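Local coordinates for protein D-alanyl transferase DltD (Enterococcus faecium TX0133A04, PDB 6PFX) that probably takes part in the D-alanylation of lipoteichoic acid in the Gram-positive cell wall, at residues F100-P104 and Q105-K109; Q276-L279 and D280-K284. One frame throughout, in Å; residues are numbered along the deposited sequence.

Interaction 1 (F100-P104 and Q105-K109); sequences FIISP and QWFVK
Ser-103 and Trp-106 meet in a local, buried contact, where the central strand 97-101 of the parallel sheet runs out and the chain leaves the strand through a short 3-10 turn. Two backbone bonds define that turn: Trp-106 N donates to Ser-103 O at 3.1 Å and Phe-107 N to Pro-104 O at 3.0 Å, each spanning three residues. An inverse gamma turn centred on Phe-107 follows, with a weak bond from Val-108 N to Trp-106 O.

The turn brings the indole back along the strand end. Ser-103 CB lies over one face of it, 3.6 Å from the centroid of the five-membered ring and 11° off the normal, a CH-pi contact. Trp-106 CG is anti to its own carbonyl carbon (chi1 -69°), which lays the six-membered ring back toward the strand. There its rim meets Phe-100, with CE1 3.8 Å from Trp-106 CZ3, and each ring offers its edge to the other.

On another side of the backbone, Ile-102 CG2 packs 3.7 Å from Phe-107 CE1. The Phe-107 ring turns its edge to two carbonyls, and its CD1 is 3.3 Å from Ser-103 O. Helices 271-284 and 308-323 enclose this aromatic, with Phe-272 and Phe-314 meeting its ring. Within the turn, the partly exposed Gln-105 has a bent chain that runs beside Pro-104, its OE1 3.6 Å from Pro-104 CD.

Ser-103 N is buried without a partner, whereas Ser-103 OG makes a weak hydrogen bond to Ser-45 OG, close to a probable Ser-His-Asp triad of Ser-46, His-348 and Asp-345. The chemistry is therefore mainly apolar and aromatic, with two backbone bonds fixing the turn and one serine side chain lying near, but not touching, the putative triad.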
loop_
_atom_site.group_PDB
_atom_site.type_symbol
_atom_site.label_atom_id
_atom_site.label_comp_id
_atom_site.label_asym_id
_atom_site.label_seq_id
_atom_site.Cartn_x
_atom_site.Cartn_y
_atom_site.Cartn_z
ATOM N N PHE A 100 2.725 4.826 -3.701
ATOM C CA PHE A 100 2.186 3.502 -3.410
ATOM C C PHE A 100 3.350 2.533 -3.260
ATOM O O PHE A 100 4.099 2.318 -4.215
ATOM C CB PHE A 100 1.251 3.049 -4.542
ATOM C CG PHE A 100 0.412 1.829 -4.220
ATOM C CD1 PHE A 100 0.995 0.590 -4.132
ATOM C CD2 PHE A 100 -0.968 1.927 -4.017
ATOM C CE1 PHE A 100 0.225 -0.534 -3.849
ATOM C CE2 PHE A 100 -1.736 0.804 -3.724
ATOM C CZ PHE A 100 -1.138 -0.417 -3.643
ATOM N N ILE A 101 3.464 1.899 -2.095
ATOM C CA ILE A 101 4.511 0.912 -1.837
ATOM C C ILE A 101 3.926 -0.475 -2.088
ATOM O O ILE A 101 2.990 -0.884 -1.393
ATOM C CB ILE A 101 5.033 1.017 -0.395
ATOM C CG1 ILE A 101 5.292 2.459 0.044
ATOM C CG2 ILE A 101 6.298 0.176 -0.248
ATOM C CD1 ILE A 101 6.306 3.164 -0.723
ATOM N N ILE A 102 4.481 -1.191 -3.072
ATOM C CA ILE A 102 4.029 -2.530 -3.454
ATOM C C ILE A 102 4.866 -3.550 -2.683
ATOM O O ILE A 102 6.061 -3.691 -2.950
ATOM C CB ILE A 102 4.241 -2.762 -4.956
ATOM C CG1 ILE A 102 3.549 -1.701 -5.806
ATOM C CG2 ILE A 102 3.739 -4.159 -5.371
ATOM C CD1 ILE A 102 3.875 -1.802 -7.291
ATOM N N SER A 103 4.251 -4.308 -1.768
ATOM C CA SER A 103 4.990 -5.363 -1.058
ATOM C C SER A 103 4.964 -6.665 -1.853
ATOM O O SER A 103 3.879 -7.192 -2.111
ATOM C CB SER A 103 4.380 -5.611 0.317
ATOM O OG SER A 103 4.535 -4.491 1.162
ATOM N N PRO A 104 6.115 -7.236 -2.225
ATOM C CA PRO A 104 6.087 -8.544 -2.912
ATOM C C PRO A 104 5.356 -9.627 -2.119
ATOM O O PRO A 104 4.688 -10.485 -2.718
ATOM C CB PRO A 104 7.584 -8.845 -3.118
ATOM C CG PRO A 104 8.255 -7.450 -3.125
ATOM C CD PRO A 104 7.488 -6.712 -2.064
ATOM N N GLN A 105 5.412 -9.561 -0.780
ATOM C CA GLN A 105 4.841 -10.602 0.065
ATOM C C GLN A 105 3.324 -10.640 0.007
ATOM O O GLN A 105 2.716 -11.625 0.439
ATOM C CB GLN A 105 5.255 -10.395 1.522
ATOM C CG GLN A 105 6.744 -10.391 1.741
ATOM C CD GLN A 105 7.404 -9.098 1.284
ATOM O OE1 GLN A 105 6.773 -8.031 1.262
ATOM N NE2 GLN A 105 8.668 -9.192 0.880
ATOM N N TRP A 106 2.691 -9.597 -0.513
ATOM C CA TRP A 106 1.254 -9.671 -0.683
ATOM C C TRP A 106 0.860 -10.740 -1.690
ATOM O O TRP A 106 -0.259 -11.260 -1.636
ATOM C CB TRP A 106 0.731 -8.360 -1.241
ATOM C CG TRP A 106 0.788 -7.178 -0.352
ATOM C CD1 TRP A 106 1.064 -7.142 0.985
ATOM C CD2 TRP A 106 0.555 -5.830 -0.757
ATOM N NE1 TRP A 106 0.993 -5.837 1.439
ATOM C CE2 TRP A 106 0.691 -5.016 0.380
ATOM C CE3 TRP A 106 0.239 -5.233 -1.980
ATOM C CZ2 TRP A 106 0.517 -3.627 0.327
ATOM C CZ3 TRP A 106 0.075 -3.861 -2.034
ATOM C CH2 TRP A 106 0.218 -3.074 -0.892
ATOM N N PHE A 107 1.742 -11.032 -2.640
ATOM C CA PHE A 107 1.401 -11.787 -3.840
ATOM C C PHE A 107 1.603 -13.279 -3.654
ATOM O O PHE A 107 2.218 -13.962 -4.464
ATOM C CB PHE A 107 2.206 -11.226 -5.003
ATOM C CG PHE A 107 1.827 -9.793 -5.354
ATOM C CD1 PHE A 107 2.291 -8.702 -4.610
ATOM C CD2 PHE A 107 0.967 -9.549 -6.411
ATOM C CE1 PHE A 107 1.901 -7.391 -4.942
ATOM C CE2 PHE A 107 0.591 -8.271 -6.747
ATOM C CZ PHE A 107 1.065 -7.180 -6.015
ATOM N N VAL A 108 1.014 -13.794 -2.583
ATOM C CA VAL A 108 1.083 -15.221 -2.295
ATOM C C VAL A 108 -0.002 -15.978 -3.060
ATOM O O VAL A 108 -0.999 -15.416 -3.521
ATOM C CB VAL A 108 1.026 -15.508 -0.778
ATOM C CG1 VAL A 108 2.305 -15.030 -0.095
ATOM C CG2 VAL A 108 -0.219 -14.894 -0.151
ATOM N N LYS A 109 0.190 -17.298 -3.160
ATOM C CA LYS A 109 -0.614 -18.133 -4.052
ATOM C C LYS A 109 -2.109 -17.952 -3.830
ATOM O O LYS A 109 -2.886 -17.915 -4.794
ATOM C CB LYS A 109 -0.216 -19.605 -3.855
ATOM C CG LYS A 109 -0.993 -20.595 -4.723
ATOM C CD LYS A 109 -0.462 -22.031 -4.578
ATOM C CE LYS A 109 -1.131 -22.989 -5.563
ATOM N NZ LYS A 109 -0.537 -24.365 -5.501
#

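Interaction 2 (Q276-L279 and D280-K284); sequences QLVL and DQLAK
Asp-280 opens the second half of this helical contact by donating its backbone N to Gln-276 O at 2.8 Å, with an N-H...O angle of 160°. Its carboxylate has two partners. OD2 accepts from a water, 2.9 Å away, that in turn accepts from Gln-276 NE2, bridging one helical turn. OD1 receives Lys-284 NZ at 2.5 Å on its syn lone pair, a short salt bridge that would favour a charged carboxylate. The amide of Gln-276 is also held from outside: its NE2 bonds Gln-325 OE1 and its OE1 accepts from Gln-321 NE2.

Gln-281 follows with N bonded to Leu-277 O, while its bent side chain leads off toward Tyr-83 and Arg-87 of helix 79-89. Leu-282 then makes the main apolar contact. Its CD1 touches Val-278 CG1 at 3.5 Å, a branch set anti to the valine N (chi1 168°) so that the two side chains run alongside each other in the same direction, and its N bonds Val-278 O at 2.9 Å. The same CD1 is a looser 4.3 Å from Leu-279 CD2.

Ala-283 N closes on Leu-279 O, where the Ala-283 CB also comes within 3.3 Å of that oxygen. Lys-284, last in the helix, bonds through its N to Asp-280 O as well as through its ammonium group.

Four successive i to i+4 backbone bonds across the halves identify a regular alpha-helix, here helix 271-284, which packs Leu-279 and Leu-282 on strand 288-293 of the parallel sheet while Leu-277 meets the neighbouring helices 79-89 and 138-147, an alpha/beta layering consistent with membership of the SGNH hydrolase clan.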
loop_
_atom_site.group_PDB
_atom_site.type_symbol
_atom_site.label_atom_id
_atom_site.label_comp_id
_atom_site.label_asym_id
_atom_site.label_seq_id
_atom_site.Cartn_x
_atom_site.Cartn_y
_atom_site.Cartn_z
ATOM N N GLN A 276 -4.994 -4.818 -9.797
ATOM C CA GLN A 276 -5.616 -4.204 -10.962
ATOM C C GLN A 276 -6.769 -3.281 -10.579
ATOM O O GLN A 276 -7.020 -2.289 -11.272
ATOM C CB GLN A 276 -6.087 -5.266 -11.956
ATOM C CG GLN A 276 -6.622 -4.661 -13.243
ATOM C CD GLN A 276 -5.616 -3.837 -14.054
ATOM O OE1 GLN A 276 -4.393 -3.957 -13.917
ATOM N NE2 GLN A 276 -6.152 -3.001 -14.918
ATOM N N LEU A 277 -7.492 -3.598 -9.500
ATOM C CA LEU A 277 -8.527 -2.690 -9.023
ATOM C C LEU A 277 -7.931 -1.339 -8.659
ATOM O O LEU A 277 -8.472 -0.291 -9.025
ATOM C CB LEU A 277 -9.220 -3.282 -7.799
ATOM C CG LEU A 277 -10.117 -4.491 -8.010
ATOM C CD1 LEU A 277 -10.583 -5.059 -6.685
ATOM C CD2 LEU A 277 -11.335 -4.053 -8.794
ATOM N N VAL A 278 -6.823 -1.347 -7.913
ATOM C CA VAL A 278 -6.120 -0.112 -7.578
ATOM C C VAL A 278 -5.766 0.670 -8.833
ATOM O O VAL A 278 -5.992 1.879 -8.899
ATOM C CB VAL A 278 -4.863 -0.444 -6.753
ATOM C CG1 VAL A 278 -3.966 0.745 -6.625
ATOM C CG2 VAL A 278 -5.255 -1.028 -5.382
ATOM N N LEU A 279 -5.172 0.008 -9.831
ATOM C CA LEU A 279 -4.793 0.683 -11.072
ATOM C C LEU A 279 -6.006 1.254 -11.800
ATOM O O LEU A 279 -5.948 2.363 -12.351
ATOM C CB LEU A 279 -4.041 -0.301 -11.965
ATOM C CG LEU A 279 -2.749 -0.877 -11.382
ATOM C CD1 LEU A 279 -1.985 -1.646 -12.468
ATOM C CD2 LEU A 279 -1.887 0.234 -10.789
ATOM N N ASP A 280 -7.105 0.504 -11.826
ATOM C CA ASP A 280 -8.338 0.984 -12.441
ATOM C C ASP A 280 -8.763 2.306 -11.822
ATOM O O ASP A 280 -9.070 3.269 -12.534
ATOM C CB ASP A 280 -9.392 -0.110 -12.260
ATOM C CG ASP A 280 -10.659 0.120 -13.068
ATOM O OD1 ASP A 280 -11.565 0.816 -12.560
ATOM O OD2 ASP A 280 -10.759 -0.432 -14.189
ATOM N N GLN A 281 -8.771 2.380 -10.495
ATOM C CA GLN A 281 -9.231 3.591 -9.831
ATOM C C GLN A 281 -8.225 4.728 -9.965
ATOM O O GLN A 281 -8.619 5.881 -10.152
ATOM C CB GLN A 281 -9.566 3.292 -8.371
ATOM C CG GLN A 281 -10.279 4.417 -7.639
ATOM C CD GLN A 281 -11.698 4.660 -8.138
ATOM O OE1 GLN A 281 -12.266 3.844 -8.850
ATOM N NE2 GLN A 281 -12.268 5.798 -7.765
ATOM N N LEU A 282 -6.925 4.433 -9.874
ATOM C CA LEU A 282 -5.917 5.470 -10.058
ATOM C C LEU A 282 -6.039 6.077 -11.442
ATOM O O LEU A 282 -5.976 7.299 -11.605
ATOM C CB LEU A 282 -4.523 4.885 -9.849
ATOM C CG LEU A 282 -4.237 4.545 -8.395
ATOM C CD1 LEU A 282 -3.000 3.644 -8.361
ATOM C CD2 LEU A 282 -3.965 5.741 -7.564
ATOM N N ALA A 283 -6.297 5.243 -12.443
ATOM C CA ALA A 283 -6.403 5.750 -13.803
ATOM C C ALA A 283 -7.669 6.580 -13.966
ATOM O O ALA A 283 -7.638 7.663 -14.565
ATOM C CB ALA A 283 -6.357 4.581 -14.789
ATOM N N LYS A 284 -8.787 6.109 -13.407
ATOM C CA LYS A 284 -10.049 6.839 -13.551
ATOM C C LYS A 284 -9.991 8.196 -12.864
ATOM O O LYS A 284 -10.617 9.152 -13.336
ATOM C CB LYS A 284 -11.214 5.981 -13.050
ATOM C CG LYS A 284 -11.510 4.828 -14.014
ATOM C CD LYS A 284 -12.553 3.837 -13.511
ATOM C CE LYS A 284 -12.752 2.678 -14.498
ATOM N NZ LYS A 284 -13.550 1.563 -13.889
HETATM O O HOH W 1 -8.999 -2.260 -15.520
#

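In the fold
Interaction 1 precedes interaction 2 along the chain, and their centres are 16 Å apart, yet they touch directly: Phe-100 CE2 packs 3.7 Å from Val-278 CG1. The first lies at the end of strand 97-101, the second on helix 271-284, which leads through a short loop to the adjacent strand 288-293. Backbone bonds from Phe-100 to Leu-290 and Ile-292 join those two strands in parallel. Helix 79-89 contributes to both sites, since Met-86 meets Phe-100 and Val-278 alike. Together the contacts tie helix 271-284 to the middle of the sheet, with Ser-103 of the strand-end turn lying near the putative triad.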